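Local coordinates for protein amorpha-4,11-diene synthase (Artemisia annua, PDB 4GAX) that probably cyclises farnesyl diphosphate to a sesquiterpene with loss of diphosphate, as a class I plant terpene synthase, at residues S253-E258 against E284-A289. Numbering follows the deposited sequence.
Sequences SLHREE and ECYFWA
Tyr-286 has CG anti to its own N (chi1 178°), which sends the ring straight out from helix 282-292 to the flank of helix 238-269, while Glu-258 puts CG beside its N, anti to the carbonyl carbon, and runs on extended until its carboxylate meets the phenol. Tyr-286 OH donates a hydrogen bond to Glu-258 OE1 at 2.6 Å. The acceptor lies at the ring edge, in the ring plane, whereas the hydroxyl comes to OE1 on the anti side, 25° out of the carboxylate plane. Carboxylate and ring are turned nearly perpendicular, their planes 79° apart. The same hydroxyl settles against the helix surface one turn earlier: Tyr-286 OH is 3.3 Å from His-255 CB and as close to His-255 CA. Tyr-286 CE2 rests 4.0 Å from Glu-258 CB, and Tyr-286 CZ lies 3.7 Å from His-255 O. One aromatic side chain thus spans two helix segments, 253-258 and 284-289, whose nearest CA atoms, those of Glu-258 and Tyr-286, are 8.6 Å apart. A leucine in place of Tyr-286 would probably leave Glu-258 OE1 without this donor and open a gap beside His-255. The other carboxylate oxygen is held from helix 299-322: Glu-258 OE2 forms a salt bridge with Arg-302 NH2 and a hydrogen bond with Ser-299 OG. Grips on both oxygens should limit rotation of the carboxylate, and Arg-302 is likely to favour the ionised form of Glu-258. The imidazole turns its polar end elsewhere, His-255 NE2 bonding to Phe-294 O. This buried contact therefore ties helices 238-269, 282-292 and 299-322 together in the all-helical fold, the last carrying the DDIYD sequence of the aspartate-rich motif of terpene synthases, while helix 547-557 packs against His-255 through Leu-557 and against Phe-287 through Leu-552, Val-553 and Leu-556.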
loop_
_atom_site.group_PDB
_atom_site.type_symbol
_atom_site.label_atom_id
_atom_site.label_comp_id
_atom_site.label_asym_id
_atom_site.label_seq_id
_atom_site.Cartn_x
_atom_site.Cartn_y
_atom_site.Cartn_z
ATOM N N SER A 253 -7.150 -7.075 -16.911
ATOM C CA SER A 253 -6.548 -7.988 -17.887
ATOM C C SER A 253 -5.027 -7.880 -17.865
ATOM O O SER A 253 -4.328 -8.884 -17.973
ATOM C CB SER A 253 -7.073 -7.727 -19.307
ATOM O OG SER A 253 -8.407 -8.166 -19.420
ATOM N N LEU A 254 -4.520 -6.662 -17.709
ATOM C CA LEU A 254 -3.077 -6.447 -17.656
ATOM C C LEU A 254 -2.503 -7.109 -16.406
ATOM O O LEU A 254 -1.477 -7.789 -16.471
ATOM C CB LEU A 254 -2.755 -4.947 -17.663
ATOM C CG LEU A 254 -1.281 -4.617 -17.410
ATOM C CD1 LEU A 254 -0.377 -5.096 -18.562
ATOM C CD2 LEU A 254 -1.093 -3.128 -17.170
ATOM N N HIS A 255 -3.173 -6.923 -15.271
ATOM C CA HIS A 255 -2.739 -7.557 -14.022
ATOM C C HIS A 255 -2.709 -9.060 -14.191
ATOM O O HIS A 255 -1.791 -9.723 -13.706
ATOM C CB HIS A 255 -3.669 -7.192 -12.861
ATOM C CG HIS A 255 -3.653 -5.736 -12.513
ATOM N ND1 HIS A 255 -4.710 -5.101 -11.899
ATOM C CD2 HIS A 255 -2.694 -4.793 -12.688
ATOM C CE1 HIS A 255 -4.408 -3.827 -11.713
ATOM N NE2 HIS A 255 -3.193 -3.612 -12.179
ATOM N N ARG A 256 -3.714 -9.598 -14.877
ATOM C CA ARG A 256 -3.764 -11.028 -15.102
ATOM C C ARG A 256 -2.614 -11.495 -15.993
ATOM O O ARG A 256 -2.090 -12.602 -15.798
ATOM C CB ARG A 256 -5.120 -11.445 -15.679
ATOM C CG ARG A 256 -6.226 -11.470 -14.639
ATOM C CD ARG A 256 -6.052 -12.636 -13.669
ATOM N NE ARG A 256 -6.265 -13.923 -14.333
ATOM C CZ ARG A 256 -7.418 -14.592 -14.350
ATOM N NH1 ARG A 256 -8.485 -14.113 -13.727
ATOM N NH2 ARG A 256 -7.495 -15.758 -14.986
ATOM N N GLU A 257 -2.233 -10.673 -16.968
ATOM C CA GLU A 257 -1.070 -10.988 -17.823
ATOM C C GLU A 257 0.228 -11.037 -17.007
ATOM O O GLU A 257 1.061 -11.931 -17.198
ATOM C CB GLU A 257 -0.917 -9.960 -18.963
ATOM C CG GLU A 257 -2.080 -9.933 -19.960
ATOM C CD GLU A 257 -1.857 -8.940 -21.112
ATOM O OE1 GLU A 257 -1.186 -7.904 -20.895
ATOM O OE2 GLU A 257 -2.345 -9.199 -22.236
ATOM N N GLU A 258 0.403 -10.057 -16.119
ATOM C CA GLU A 258 1.570 -9.993 -15.234
ATOM C C GLU A 258 1.654 -11.216 -14.322
ATOM O O GLU A 258 2.723 -11.807 -14.148
ATOM C CB GLU A 258 1.512 -8.715 -14.383
ATOM C CG GLU A 258 1.508 -7.443 -15.217
ATOM C CD GLU A 258 1.168 -6.197 -14.409
ATOM O OE1 GLU A 258 0.838 -6.326 -13.201
ATOM O OE2 GLU A 258 1.226 -5.073 -14.982
ATOM N N GLU A 284 0.399 -14.522 -3.719
ATOM C CA GLU A 284 0.584 -13.659 -2.560
ATOM C C GLU A 284 1.694 -12.615 -2.744
ATOM O O GLU A 284 1.551 -11.463 -2.330
ATOM C CB GLU A 284 0.829 -14.520 -1.316
ATOM C CG GLU A 284 -0.418 -15.309 -0.854
ATOM C CD GLU A 284 -0.799 -16.504 -1.755
ATOM O OE1 GLU A 284 0.031 -16.962 -2.577
ATOM O OE2 GLU A 284 -1.948 -16.992 -1.639
ATOM N N CYS A 285 2.797 -12.998 -3.376
ATOM C CA CYS A 285 3.877 -12.032 -3.604
ATOM C C CYS A 285 3.412 -10.984 -4.605
ATOM O O CYS A 285 3.691 -9.794 -4.456
ATOM C CB CYS A 285 5.133 -12.728 -4.127
ATOM S SG CYS A 285 5.850 -13.926 -2.957
ATOM N N TYR A 286 2.703 -11.430 -5.633
ATOM C CA TYR A 286 2.176 -10.500 -6.634
ATOM C C TYR A 286 1.176 -9.501 -6.027
ATOM O O TYR A 286 1.211 -8.313 -6.343
ATOM C CB TYR A 286 1.516 -11.260 -7.797
ATOM C CG TYR A 286 0.925 -10.299 -8.792
ATOM C CD1 TYR A 286 -0.446 -10.218 -8.996
ATOM C CD2 TYR A 286 1.743 -9.438 -9.497
ATOM C CE1 TYR A 286 -0.985 -9.287 -9.908
ATOM C CE2 TYR A 286 1.226 -8.512 -10.398
ATOM C CZ TYR A 286 -0.142 -8.443 -10.597
ATOM O OH TYR A 286 -0.648 -7.513 -11.488
ATOM N N PHE A 287 0.297 -9.986 -5.146
ATOM C CA PHE A 287 -0.733 -9.133 -4.550
ATOM C C PHE A 287 -0.080 -8.025 -3.743
ATOM O O PHE A 287 -0.512 -6.876 -3.769
ATOM C CB PHE A 287 -1.699 -9.956 -3.674
ATOM C CG PHE A 287 -2.956 -9.212 -3.294
ATOM C CD1 PHE A 287 -3.923 -8.925 -4.251
ATOM C CD2 PHE A 287 -3.169 -8.801 -1.984
ATOM C CE1 PHE A 287 -5.085 -8.222 -3.910
ATOM C CE2 PHE A 287 -4.332 -8.106 -1.634
ATOM C CZ PHE A 287 -5.286 -7.812 -2.597
ATOM N N TRP A 288 0.989 -8.373 -3.047
ATOM C CA TRP A 288 1.769 -7.389 -2.311
ATOM C C TRP A 288 2.415 -6.379 -3.272
ATOM O O TRP A 288 2.362 -5.150 -3.044
ATOM C CB TRP A 288 2.813 -8.148 -1.497
ATOM C CG TRP A 288 3.521 -7.397 -0.439
ATOM C CD1 TRP A 288 3.666 -6.045 -0.329
ATOM C CD2 TRP A 288 4.205 -7.970 0.678
ATOM N NE1 TRP A 288 4.406 -5.743 0.794
ATOM C CE2 TRP A 288 4.747 -6.910 1.428
ATOM C CE3 TRP A 288 4.416 -9.280 1.115
ATOM C CZ2 TRP A 288 5.478 -7.118 2.604
ATOM C CZ3 TRP A 288 5.148 -9.487 2.293
ATOM C CH2 TRP A 288 5.672 -8.408 3.014
ATOM N N ALA A 289 3.016 -6.877 -4.356
ATOM C CA ALA A 289 3.621 -5.975 -5.342
ATOM C C ALA A 289 2.540 -5.080 -5.955
ATOM O O ALA A 289 2.761 -3.880 -6.221
ATOM C CB ALA A 289 4.329 -6.764 -6.433
#